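Local atomic coordinates of putative histidinol-phosphate aminotransferase (Erwinia carotovora atroseptica, PDB entry 3LY1), a protein that binds pyridoxal 5'-phosphate and probably works as a transaminase of the histidinol-phosphate aminotransferase type. Residues 62-67 and 207-212; 145-150 and 164-169; 178-183 and 189-194. One frame throughout, in Å; residues are numbered along the deposited sequence.

Overall arrangement
All three contacts gather on the seven-stranded mixed sheet of the large domain of this fold type I aminotransferase, which carries the cofactor at one end. Strand 205-210 of interaction 1 pairs with strand 174-179 of interaction 3 (Leu208 N to Val178 O, 2.9 Å), and that strand pairs in turn with strand 143-148 of interaction 2 (Leu147 O to Asp179 N, 2.9 Å). The centres of interactions 1 and 3 lie about 12 Å apart, those of 2 and 3 about 10 Å, and those of 1 and 2 about 17 Å. Interaction 1 supplies phosphate ligands and interaction 3 the partners of the pyridine ring; from interaction 2, Tyr146 OH reaches Asp179 OD2 at 2.6 Å.

Interaction 1: residues 62-67 and 207-212; sequences AHHQVE and LLKTFS. With PLP (pyridoxal-5'-phosphate), chain E.
His64, at the end of helix 50-63, meets Lys209 and Leu207 of strand 205-210, in the mixed sheet of a fold type I aminotransferase. The helix finishes in a Schellman motif, with Gln65 at positive phi as its C-prime residue. Just before it, His64 has CG beside the backbone N (chi1 -75°), and its CE1 corner does the touching: Lys209 CD comes to 3.8 Å from His64 CE1 at the ring's edge, and Leu207 CD2 approaches the same carbon obliquely at 4.1 Å. His63 CD2 lies over one face of this ring, offset toward the rim. Both ring nitrogens are occupied, ND1 with Ser195 and NE2 with Tyr224, which should fix the ring's rotation.

In the conformer given here, chi1 of -77° and an extended chi2 carry Lys209 CD to the ring edge; the bends beyond it turn the ammonium to a salt bridge with Glu184. Further along, the strand's end grips the cofactor phosphate. Thr210 OG1 donates to PLP O2P at 2.6 Å while accepting from Ser212 N at 3.1 Å, an ST turn that ties the two phosphate ligands together. Ser212 OG, in turn, donates to PLP O3P over 2.5 Å.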
loop_
_atom_site.group_PDB
_atom_site.type_symbol
_atom_site.label_atom_id
_atom_site.label_comp_id
_atom_site.label_asym_id
_atom_site.label_seq_id
_atom_site.Cartn_x
_atom_site.Cartn_y
_atom_site.Cartn_z
ATOM N N ALA A 62 13.202 2.338 17.837
ATOM C CA ALA A 62 14.530 2.335 18.478
ATOM C C ALA A 62 15.568 3.112 17.652
ATOM O O ALA A 62 16.326 3.901 18.197
ATOM C CB ALA A 62 15.017 0.897 18.788
ATOM N N HIS A 63 15.567 2.923 16.336
ATOM C CA HIS A 63 16.488 3.632 15.447
ATOM C C HIS A 63 16.339 5.139 15.557
ATOM O O HIS A 63 17.315 5.856 15.501
ATOM C CB HIS A 63 16.245 3.223 14.003
ATOM C CG HIS A 63 17.198 3.845 13.038
ATOM N ND1 HIS A 63 18.511 3.439 12.924
ATOM C CD2 HIS A 63 17.037 4.863 12.162
ATOM C CE1 HIS A 63 19.116 4.183 12.012
ATOM N NE2 HIS A 63 18.238 5.046 11.524
ATOM N N HIS A 64 15.113 5.619 15.686
ATOM C CA HIS A 64 14.851 7.054 15.747
ATOM C C HIS A 64 14.708 7.590 17.163
ATOM O O HIS A 64 14.305 8.733 17.334
ATOM C CB HIS A 64 13.600 7.375 14.929
ATOM C CG HIS A 64 13.842 7.326 13.463
ATOM N ND1 HIS A 64 14.471 8.349 12.788
ATOM C CD2 HIS A 64 13.597 6.361 12.550
ATOM C CE1 HIS A 64 14.575 8.023 11.512
ATOM N NE2 HIS A 64 14.056 6.820 11.342
ATOM N N GLN A 65 15.038 6.764 18.165
ATOM C CA GLN A 65 14.876 7.099 19.599
ATOM C C GLN A 65 13.528 7.725 19.925
ATOM O O GLN A 65 13.445 8.788 20.570
ATOM C CB GLN A 65 16.015 7.997 20.112
ATOM C CG GLN A 65 17.406 7.427 19.882
ATOM C CD GLN A 65 18.531 8.451 20.118
ATOM O OE1 GLN A 65 19.587 8.346 19.516
ATOM N NE2 GLN A 65 18.294 9.442 20.978
ATOM N N VAL A 66 12.475 7.027 19.505
ATOM C CA VAL A 66 11.099 7.402 19.801
ATOM C C VAL A 66 10.408 6.131 20.293
ATOM O O VAL A 66 11.019 5.050 20.295
ATOM C CB VAL A 66 10.377 7.967 18.565
ATOM C CG1 VAL A 66 10.985 9.332 18.157
ATOM C CG2 VAL A 66 10.366 6.943 17.368
ATOM N N GLU A 67 9.166 6.254 20.736
ATOM C CA GLU A 67 8.387 5.065 21.122
ATOM C C GLU A 67 7.592 4.575 19.882
ATOM O O GLU A 67 7.541 5.272 18.891
ATOM C CB GLU A 67 7.469 5.384 22.299
ATOM C CG GLU A 67 8.207 5.867 23.558
ATOM C CD GLU A 67 9.122 4.786 24.179
ATOM O OE1 GLU A 67 9.031 3.593 23.820
ATOM O OE2 GLU A 67 9.944 5.121 25.059
ATOM N N LEU A 207 8.490 13.562 9.608
ATOM C CA LEU A 207 9.624 13.065 8.856
ATOM C C LEU A 207 9.177 11.867 8.065
ATOM O O LEU A 207 8.583 10.923 8.611
ATOM C CB LEU A 207 10.738 12.651 9.791
ATOM C CG LEU A 207 11.950 11.914 9.240
ATOM C CD1 LEU A 207 12.631 12.733 8.126
ATOM C CD2 LEU A 207 12.901 11.629 10.379
ATOM N N LEU A 208 9.479 11.882 6.787
ATOM C CA LEU A 208 9.175 10.755 5.912
ATOM C C LEU A 208 10.472 10.145 5.442
ATOM O O LEU A 208 11.411 10.873 5.006
ATOM C CB LEU A 208 8.363 11.207 4.724
ATOM C CG LEU A 208 6.970 11.765 5.003
ATOM C CD1 LEU A 208 6.402 12.239 3.730
ATOM C CD2 LEU A 208 6.023 10.740 5.750
ATOM N N LYS A 209 10.501 8.815 5.527
ATOM C CA LYS A 209 11.639 8.038 5.076
ATOM C C LYS A 209 11.173 6.804 4.315
ATOM O O LYS A 209 9.994 6.431 4.350
ATOM C CB LYS A 209 12.583 7.694 6.252
ATOM C CG LYS A 209 13.475 8.914 6.674
ATOM C CD LYS A 209 14.509 8.599 7.751
ATOM C CE LYS A 209 15.626 7.695 7.199
ATOM N NZ LYS A 209 16.587 8.429 6.294
ATOM N N THR A 210 12.094 6.207 3.564
ATOM C CA THR A 210 11.772 5.097 2.664
ATOM C C THR A 210 12.939 4.116 2.632
ATOM O O THR A 210 14.053 4.516 2.877
ATOM C CB THR A 210 11.468 5.586 1.243
ATOM O OG1 THR A 210 11.047 4.474 0.429
ATOM C CG2 THR A 210 12.675 6.281 0.631
ATOM N N PHE A 211 12.658 2.843 2.338
ATOM C CA PHE A 211 13.686 1.827 2.043
ATOM C C PHE A 211 14.034 1.745 0.530
ATOM O O PHE A 211 14.803 0.876 0.095
ATOM C CB PHE A 211 13.221 0.468 2.553
ATOM C CG PHE A 211 13.342 0.289 4.047
ATOM C CD1 PHE A 211 12.376 0.770 4.935
ATOM C CD2 PHE A 211 14.425 -0.364 4.566
ATOM C CE1 PHE A 211 12.523 0.576 6.314
ATOM C CE2 PHE A 211 14.568 -0.578 5.945
ATOM C CZ PHE A 211 13.619 -0.103 6.818
ATOM N N SER A 212 13.438 2.620 -0.267
ATOM C CA SER A 212 13.491 2.538 -1.720
ATOM C C SER A 212 14.854 2.990 -2.302
ATOM O O SER A 212 15.108 2.724 -3.457
ATOM C CB SER A 212 12.384 3.376 -2.351
ATOM O OG SER A 212 11.108 2.821 -2.161
HETATM N N1 PLP E . 10.101 11.315 -1.798
HETATM C C2 PLP E . 11.003 11.664 -2.782
HETATM C C2A PLP E . 11.769 12.954 -2.636
HETATM C C3 PLP E . 11.142 10.823 -3.887
HETATM O O3 PLP E . 12.016 11.175 -4.865
HETATM C C4 PLP E . 10.370 9.644 -3.978
HETATM C C4A PLP E . 10.601 8.660 -5.096
HETATM O O4A PLP E . 10.608 9.132 -6.221
HETATM C C5 PLP E . 9.452 9.316 -2.973
HETATM C C6 PLP E . 9.331 10.191 -1.893
HETATM C C5A PLP E . 8.588 8.074 -3.028
HETATM O O4P PLP E . 9.320 6.834 -3.026
HETATM P P PLP E . 8.708 5.515 -2.369
HETATM O O1P PLP E . 7.215 5.473 -2.471
HETATM O O2P PLP E . 9.210 5.605 -0.952
HETATM O O3P PLP E . 9.405 4.426 -3.168
#

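Interaction 2: residues 145-150 and 164-169; sequences VYLVNP and EPWIAS
Val145 of strand 143-148 and Trp166 of helix 160-168 send their side chains toward each other from opposite directions. The six-membered end of the indole makes the contact: Val145 CG1 sits 3.7 Å from Trp166 CH2, with CG2 of the same valine at 4.1 Å from that carbon. Two residues along the strand, Leu147 adds a looser touch, its CD1 lying 4.4 Å from Trp166 CZ3. Both aliphatic side chains approach the ring system obliquely.

With Trp166 CG anti to the backbone N (chi1 -178°), the six-membered ring is directed at Val145 and Leu147. On the helix side, the carbonyl O of Trp166 accepts from Ser169 OG at 2.7 Å, the hydroxyl tilted 21° from the carbonyl plane, a side-chain link back to a carbonyl three residues earlier.

Further out, Phe176 of strand 174-179 meets the indole edge-to-face, and Leu132, Lys133 and Val136 of helix 129-137 pack against it as well. Val145 in turn touches Val136 and Phe176. The contact therefore joins the first strand and the helix of a beta-alpha-beta unit, completed by strand 174-179, and brings in a neighbouring helix.

No hydrogen bond crosses between 145-150 and 164-169; the chemistry is that of methyl groups against aromatic carbons, Val145 near and Leu147 loose. Such a contact rests on dispersion and on the burial of all three touching residues, and implies little directional preference of its own.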
loop_
_atom_site.group_PDB
_atom_site.type_symbol
_atom_site.label_atom_id
_atom_site.label_comp_id
_atom_site.label_asym_id
_atom_site.label_seq_id
_atom_site.Cartn_x
_atom_site.Cartn_y
_atom_site.Cartn_z
ATOM N N VAL A 145 3.928 22.807 5.027
ATOM C CA VAL A 145 5.174 23.156 4.351
ATOM C C VAL A 145 5.815 21.818 4.009
ATOM O O VAL A 145 5.961 20.994 4.893
ATOM C CB VAL A 145 6.139 23.972 5.246
ATOM C CG1 VAL A 145 7.451 24.293 4.456
ATOM C CG2 VAL A 145 5.469 25.245 5.786
ATOM N N TYR A 146 6.159 21.589 2.739
ATOM C CA TYR A 146 6.765 20.316 2.305
ATOM C C TYR A 146 8.186 20.588 1.813
ATOM O O TYR A 146 8.362 21.265 0.795
ATOM C CB TYR A 146 5.882 19.655 1.236
ATOM C CG TYR A 146 6.422 18.391 0.599
ATOM C CD1 TYR A 146 6.723 17.271 1.371
ATOM C CD2 TYR A 146 6.622 18.311 -0.773
ATOM C CE1 TYR A 146 7.214 16.123 0.816
ATOM C CE2 TYR A 146 7.090 17.130 -1.363
ATOM C CZ TYR A 146 7.408 16.049 -0.550
ATOM O OH TYR A 146 7.915 14.883 -1.073
ATOM N N LEU A 147 9.158 20.053 2.559
ATOM C CA LEU A 147 10.578 20.310 2.395
ATOM C C LEU A 147 11.275 18.986 2.114
ATOM O O LEU A 147 11.339 18.119 2.962
ATOM C CB LEU A 147 11.169 20.932 3.654
ATOM C CG LEU A 147 10.609 22.268 4.163
ATOM C CD1 LEU A 147 11.316 22.648 5.487
ATOM C CD2 LEU A 147 10.729 23.391 3.111
ATOM N N VAL A 148 11.728 18.835 0.888
ATOM C CA VAL A 148 12.489 17.662 0.468
ATOM C C VAL A 148 13.959 17.979 0.594
ATOM O O VAL A 148 14.442 19.006 0.048
ATOM C CB VAL A 148 12.089 17.243 -0.980
ATOM C CG1 VAL A 148 12.818 15.917 -1.349
ATOM C CG2 VAL A 148 10.546 17.117 -1.083
ATOM N N ASN A 149 14.691 17.095 1.285
ATOM C CA ASN A 149 16.040 17.387 1.723
ATOM C C ASN A 149 16.812 16.102 1.849
ATOM O O ASN A 149 16.621 15.398 2.823
ATOM C CB ASN A 149 16.049 18.071 3.109
ATOM C CG ASN A 149 17.339 18.829 3.387
ATOM O OD1 ASN A 149 18.012 19.310 2.440
ATOM N ND2 ASN A 149 17.733 18.908 4.688
ATOM N N PRO A 150 17.692 15.778 0.877
ATOM C CA PRO A 150 18.059 16.457 -0.370
ATOM C C PRO A 150 16.888 16.584 -1.307
ATOM O O PRO A 150 16.073 15.698 -1.330
ATOM C CB PRO A 150 19.102 15.514 -0.991
ATOM C CG PRO A 150 19.688 14.763 0.137
ATOM C CD PRO A 150 18.555 14.619 1.138
ATOM N N GLU A 164 16.011 24.303 10.898
ATOM C CA GLU A 164 15.704 24.026 12.317
ATOM C C GLU A 164 15.148 25.223 13.110
ATOM O O GLU A 164 14.175 25.044 13.848
ATOM C CB GLU A 164 16.881 23.397 13.063
ATOM C CG GLU A 164 17.245 22.006 12.585
ATOM C CD GLU A 164 18.532 21.451 13.209
ATOM O OE1 GLU A 164 19.175 22.157 14.032
ATOM O OE2 GLU A 164 18.913 20.298 12.875
ATOM N N PRO A 165 15.731 26.430 12.964
ATOM C CA PRO A 165 15.181 27.526 13.765
ATOM C C PRO A 165 13.822 27.970 13.309
ATOM O O PRO A 165 13.061 28.468 14.115
ATOM C CB PRO A 165 16.174 28.689 13.546
ATOM C CG PRO A 165 17.397 28.081 13.043
ATOM C CD PRO A 165 16.957 26.848 12.275
ATOM N N TRP A 166 13.533 27.843 12.018
ATOM C CA TRP A 166 12.175 28.108 11.534
ATOM C C TRP A 166 11.168 27.162 12.195
ATOM O O TRP A 166 10.152 27.611 12.736
ATOM C CB TRP A 166 12.125 27.966 10.022
ATOM C CG TRP A 166 10.786 28.271 9.389
ATOM C CD1 TRP A 166 9.768 29.030 9.902
ATOM C CD2 TRP A 166 10.355 27.845 8.098
ATOM N NE1 TRP A 166 8.725 29.087 9.005
ATOM C CE2 TRP A 166 9.065 28.372 7.888
ATOM C CE3 TRP A 166 10.946 27.082 7.092
ATOM C CZ2 TRP A 166 8.360 28.166 6.708
ATOM C CZ3 TRP A 166 10.236 26.863 5.925
ATOM C CH2 TRP A 166 8.960 27.398 5.747
ATOM N N ILE A 167 11.488 25.867 12.199
ATOM C CA ILE A 167 10.567 24.862 12.762
ATOM C C ILE A 167 10.451 25.034 14.280
ATOM O O ILE A 167 9.359 24.967 14.847
ATOM C CB ILE A 167 11.002 23.429 12.401
ATOM C CG1 ILE A 167 10.967 23.258 10.874
ATOM C CG2 ILE A 167 10.118 22.370 13.155
ATOM C CD1 ILE A 167 11.405 21.872 10.375
ATOM N N ALA A 168 11.580 25.294 14.923
ATOM C CA ALA A 168 11.628 25.467 16.357
ATOM C C ALA A 168 10.824 26.704 16.791
ATOM O O ALA A 168 10.356 26.759 17.907
ATOM C CB ALA A 168 13.081 25.541 16.836
ATOM N N SER A 169 10.650 27.687 15.902
ATOM C CA SER A 169 9.894 28.896 16.228
ATOM C C SER A 169 8.386 28.641 16.275
ATOM O O SER A 169 7.645 29.519 16.676
ATOM C CB SER A 169 10.213 30.048 15.248
ATOM O OG SER A 169 9.557 29.916 13.990
#

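Interaction 3: residues 178-183 and 189-194; sequences VDEAYA and PRFRSI. With PLP (pyridoxal-5'-phosphate), chain E.
Glu180 holds the loop 189-194 with both carboxylate oxygens. Ser193 OG donates to Glu180 OE1 at 2.7 Å, and the backbone N of Ile194 donates to Glu180 OE2 at 3.0 Å in a nearly straight bond (166°). Each oxygen uses its syn lone pair, so the two donors sit side by side along the end of the carboxylate. A water donates to OE2 as well and also to Arg192 O, bringing a second backbone group of the loop into the network. These bonds fix the carboxylate's rotation and probably favour its charged form. Beyond CG the Glu180 chain is extended, which lets it span the gap to the loop.

Ser193 also caps the backbone N of Ser195 at the start of helix 195-199. The polar core is flanked by apolar contacts. Ile194 CG2 lies 4.0 Å from Val178 CB, the two side chains crossing at about a right angle. On the other flank, Phe191 brings CZ to 3.6 Å from Ala183 CB, the methyl approaching the ring obliquely. Arg192 points away from 178-183; in the conformer given it makes a salt bridge with Glu164 of helix 160-168.

Asp179 at the strand end, and Ala181 and Tyr182 in the turn, face the cofactor. Asp179 OD2 accepts from PLP N1 at 2.7 Å, while its OD1 takes the backbone N of Ala181 at 3.1 Å in an Asx turn that steadies the carboxylate. Tyr182 OH shares a 2.5 Å hydrogen bond with PLP O3, which lies at the edge of its ring. An aspartate at the pyridine nitrogen and a tyrosine at the phenolic oxygen are hallmarks of the cofactor site in fold type I aminotransferases.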
loop_
_atom_site.group_PDB
_atom_site.type_symbol
_atom_site.label_atom_id
_atom_site.label_comp_id
_atom_site.label_asym_id
_atom_site.label_seq_id
_atom_site.Cartn_x
_atom_site.Cartn_y
_atom_site.Cartn_z
ATOM N N VAL A 178 8.969 16.873 6.271
ATOM C CA VAL A 178 10.346 16.851 5.848
ATOM C C VAL A 178 10.645 15.476 5.271
ATOM O O VAL A 178 10.518 14.465 5.968
ATOM C CB VAL A 178 11.356 17.167 7.013
ATOM C CG1 VAL A 178 12.770 17.331 6.479
ATOM C CG2 VAL A 178 10.923 18.424 7.821
ATOM N N ASP A 179 11.005 15.455 3.985
ATOM C CA ASP A 179 11.129 14.232 3.191
ATOM C C ASP A 179 12.601 13.946 2.994
ATOM O O ASP A 179 13.269 14.604 2.199
ATOM C CB ASP A 179 10.341 14.401 1.860
ATOM C CG ASP A 179 10.322 13.148 0.990
ATOM O OD1 ASP A 179 11.180 12.217 1.211
ATOM O OD2 ASP A 179 9.443 13.111 0.043
ATOM N N GLU A 180 13.110 12.965 3.743
ATOM C CA GLU A 180 14.514 12.633 3.720
ATOM C C GLU A 180 14.780 11.323 2.999
ATOM O O GLU A 180 15.665 10.569 3.392
ATOM C CB GLU A 180 15.040 12.610 5.143
ATOM C CG GLU A 180 14.943 14.011 5.824
ATOM C CD GLU A 180 15.562 14.093 7.238
ATOM O OE1 GLU A 180 16.135 13.095 7.760
ATOM O OE2 GLU A 180 15.471 15.205 7.821
ATOM N N ALA A 181 14.024 11.073 1.920
ATOM C CA ALA A 181 14.195 9.890 1.062
ATOM C C ALA A 181 15.659 9.613 0.771
ATOM O O ALA A 181 16.099 8.475 0.891
ATOM C CB ALA A 181 13.407 10.070 -0.257
ATOM N N TYR A 182 16.428 10.648 0.403
ATOM C CA TYR A 182 17.811 10.438 -0.067
ATOM C C TYR A 182 18.910 10.732 0.958
ATOM O O TYR A 182 20.085 10.869 0.589
ATOM C CB TYR A 182 18.067 11.255 -1.348
ATOM C CG TYR A 182 17.077 10.957 -2.465
ATOM C CD1 TYR A 182 17.216 9.857 -3.293
ATOM C CD2 TYR A 182 15.995 11.785 -2.675
ATOM C CE1 TYR A 182 16.258 9.583 -4.287
ATOM C CE2 TYR A 182 15.062 11.528 -3.678
ATOM C CZ TYR A 182 15.198 10.423 -4.476
ATOM O OH TYR A 182 14.242 10.159 -5.454
ATOM N N ALA A 183 18.544 10.847 2.226
ATOM C CA ALA A 183 19.432 11.473 3.226
ATOM C C ALA A 183 20.710 10.668 3.508
ATOM O O ALA A 183 21.748 11.253 3.753
ATOM C CB ALA A 183 18.692 11.741 4.523
ATOM N N PRO A 189 28.348 18.399 5.352
ATOM C CA PRO A 189 28.169 18.461 6.809
ATOM C C PRO A 189 27.203 19.547 7.316
ATOM O O PRO A 189 26.912 19.534 8.505
ATOM C CB PRO A 189 29.587 18.750 7.320
ATOM C CG PRO A 189 30.196 19.531 6.219
ATOM C CD PRO A 189 29.699 18.864 4.963
ATOM N N ARG A 190 26.705 20.443 6.446
ATOM C CA ARG A 190 25.658 21.395 6.834
ATOM C C ARG A 190 24.290 20.687 6.916
ATOM O O ARG A 190 23.317 21.241 7.471
ATOM C CB ARG A 190 25.563 22.545 5.824
ATOM C CG ARG A 190 26.874 23.396 5.742
ATOM C CD ARG A 190 26.873 24.359 4.585
ATOM N NE ARG A 190 26.825 23.664 3.307
ATOM C CZ ARG A 190 26.840 24.249 2.116
ATOM N NH1 ARG A 190 26.948 25.559 1.994
ATOM N NH2 ARG A 190 26.756 23.507 1.020
ATOM N N PHE A 191 24.205 19.490 6.332
ATOM C CA PHE A 191 22.984 18.692 6.385
ATOM C C PHE A 191 22.881 17.970 7.719
ATOM O O PHE A 191 23.860 17.386 8.186
ATOM C CB PHE A 191 22.946 17.619 5.278
ATOM C CG PHE A 191 21.765 16.663 5.422
ATOM C CD1 PHE A 191 20.544 16.991 4.886
ATOM C CD2 PHE A 191 21.870 15.493 6.134
ATOM C CE1 PHE A 191 19.451 16.142 5.034
ATOM C CE2 PHE A 191 20.787 14.639 6.307
ATOM C CZ PHE A 191 19.566 14.970 5.743
ATOM N N ARG A 192 21.674 18.003 8.284
ATOM C CA ARG A 192 21.324 17.283 9.507
ATOM C C ARG A 192 19.927 16.678 9.360
ATOM O O ARG A 192 19.010 17.363 8.905
ATOM C CB ARG A 192 21.350 18.246 10.720
ATOM C CG ARG A 192 22.537 18.072 11.639
ATOM C CD ARG A 192 23.073 19.347 12.280
ATOM N NE ARG A 192 22.157 20.457 12.559
ATOM C CZ ARG A 192 22.548 21.729 12.493
ATOM N NH1 ARG A 192 23.790 22.004 12.124
ATOM N NH2 ARG A 192 21.717 22.730 12.757
ATOM N N SER A 193 19.756 15.407 9.736
ATOM C CA SER A 193 18.390 14.841 9.830
ATOM C C SER A 193 17.581 15.618 10.883
ATOM O O SER A 193 18.114 16.066 11.927
ATOM C CB SER A 193 18.364 13.344 10.147
ATOM O OG SER A 193 17.018 12.888 10.328
ATOM N N ILE A 194 16.302 15.818 10.586
ATOM C CA ILE A 194 15.402 16.507 11.491
ATOM C C ILE A 194 14.961 15.599 12.625
ATOM O O ILE A 194 14.346 16.045 13.582
ATOM C CB ILE A 194 14.190 17.090 10.730
ATOM C CG1 ILE A 194 13.572 18.264 11.510
ATOM C CG2 ILE A 194 13.135 16.013 10.350
ATOM C CD1 ILE A 194 14.362 19.527 11.394
HETATM N N1 PLP E . 10.101 11.315 -1.798
HETATM C C2 PLP E . 11.003 11.664 -2.782
HETATM C C2A PLP E . 11.769 12.954 -2.636
HETATM C C3 PLP E . 11.142 10.823 -3.887
HETATM O O3 PLP E . 12.016 11.175 -4.865
HETATM C C4 PLP E . 10.370 9.644 -3.978
HETATM C C4A PLP E . 10.601 8.660 -5.096
HETATM O O4A PLP E . 10.608 9.132 -6.221
HETATM C C5 PLP E . 9.452 9.316 -2.973
HETATM C C6 PLP E . 9.331 10.191 -1.893
HETATM C C5A PLP E . 8.588 8.074 -3.028
HETATM O O4P PLP E . 9.320 6.834 -3.026
HETATM P P PLP E . 8.708 5.515 -2.369
HETATM O O1P PLP E . 7.215 5.473 -2.471
HETATM O O2P PLP E . 9.210 5.605 -0.952
HETATM O O3P PLP E . 9.405 4.426 -3.168
HETATM O O HOH W 1 16.717 17.467 7.112
#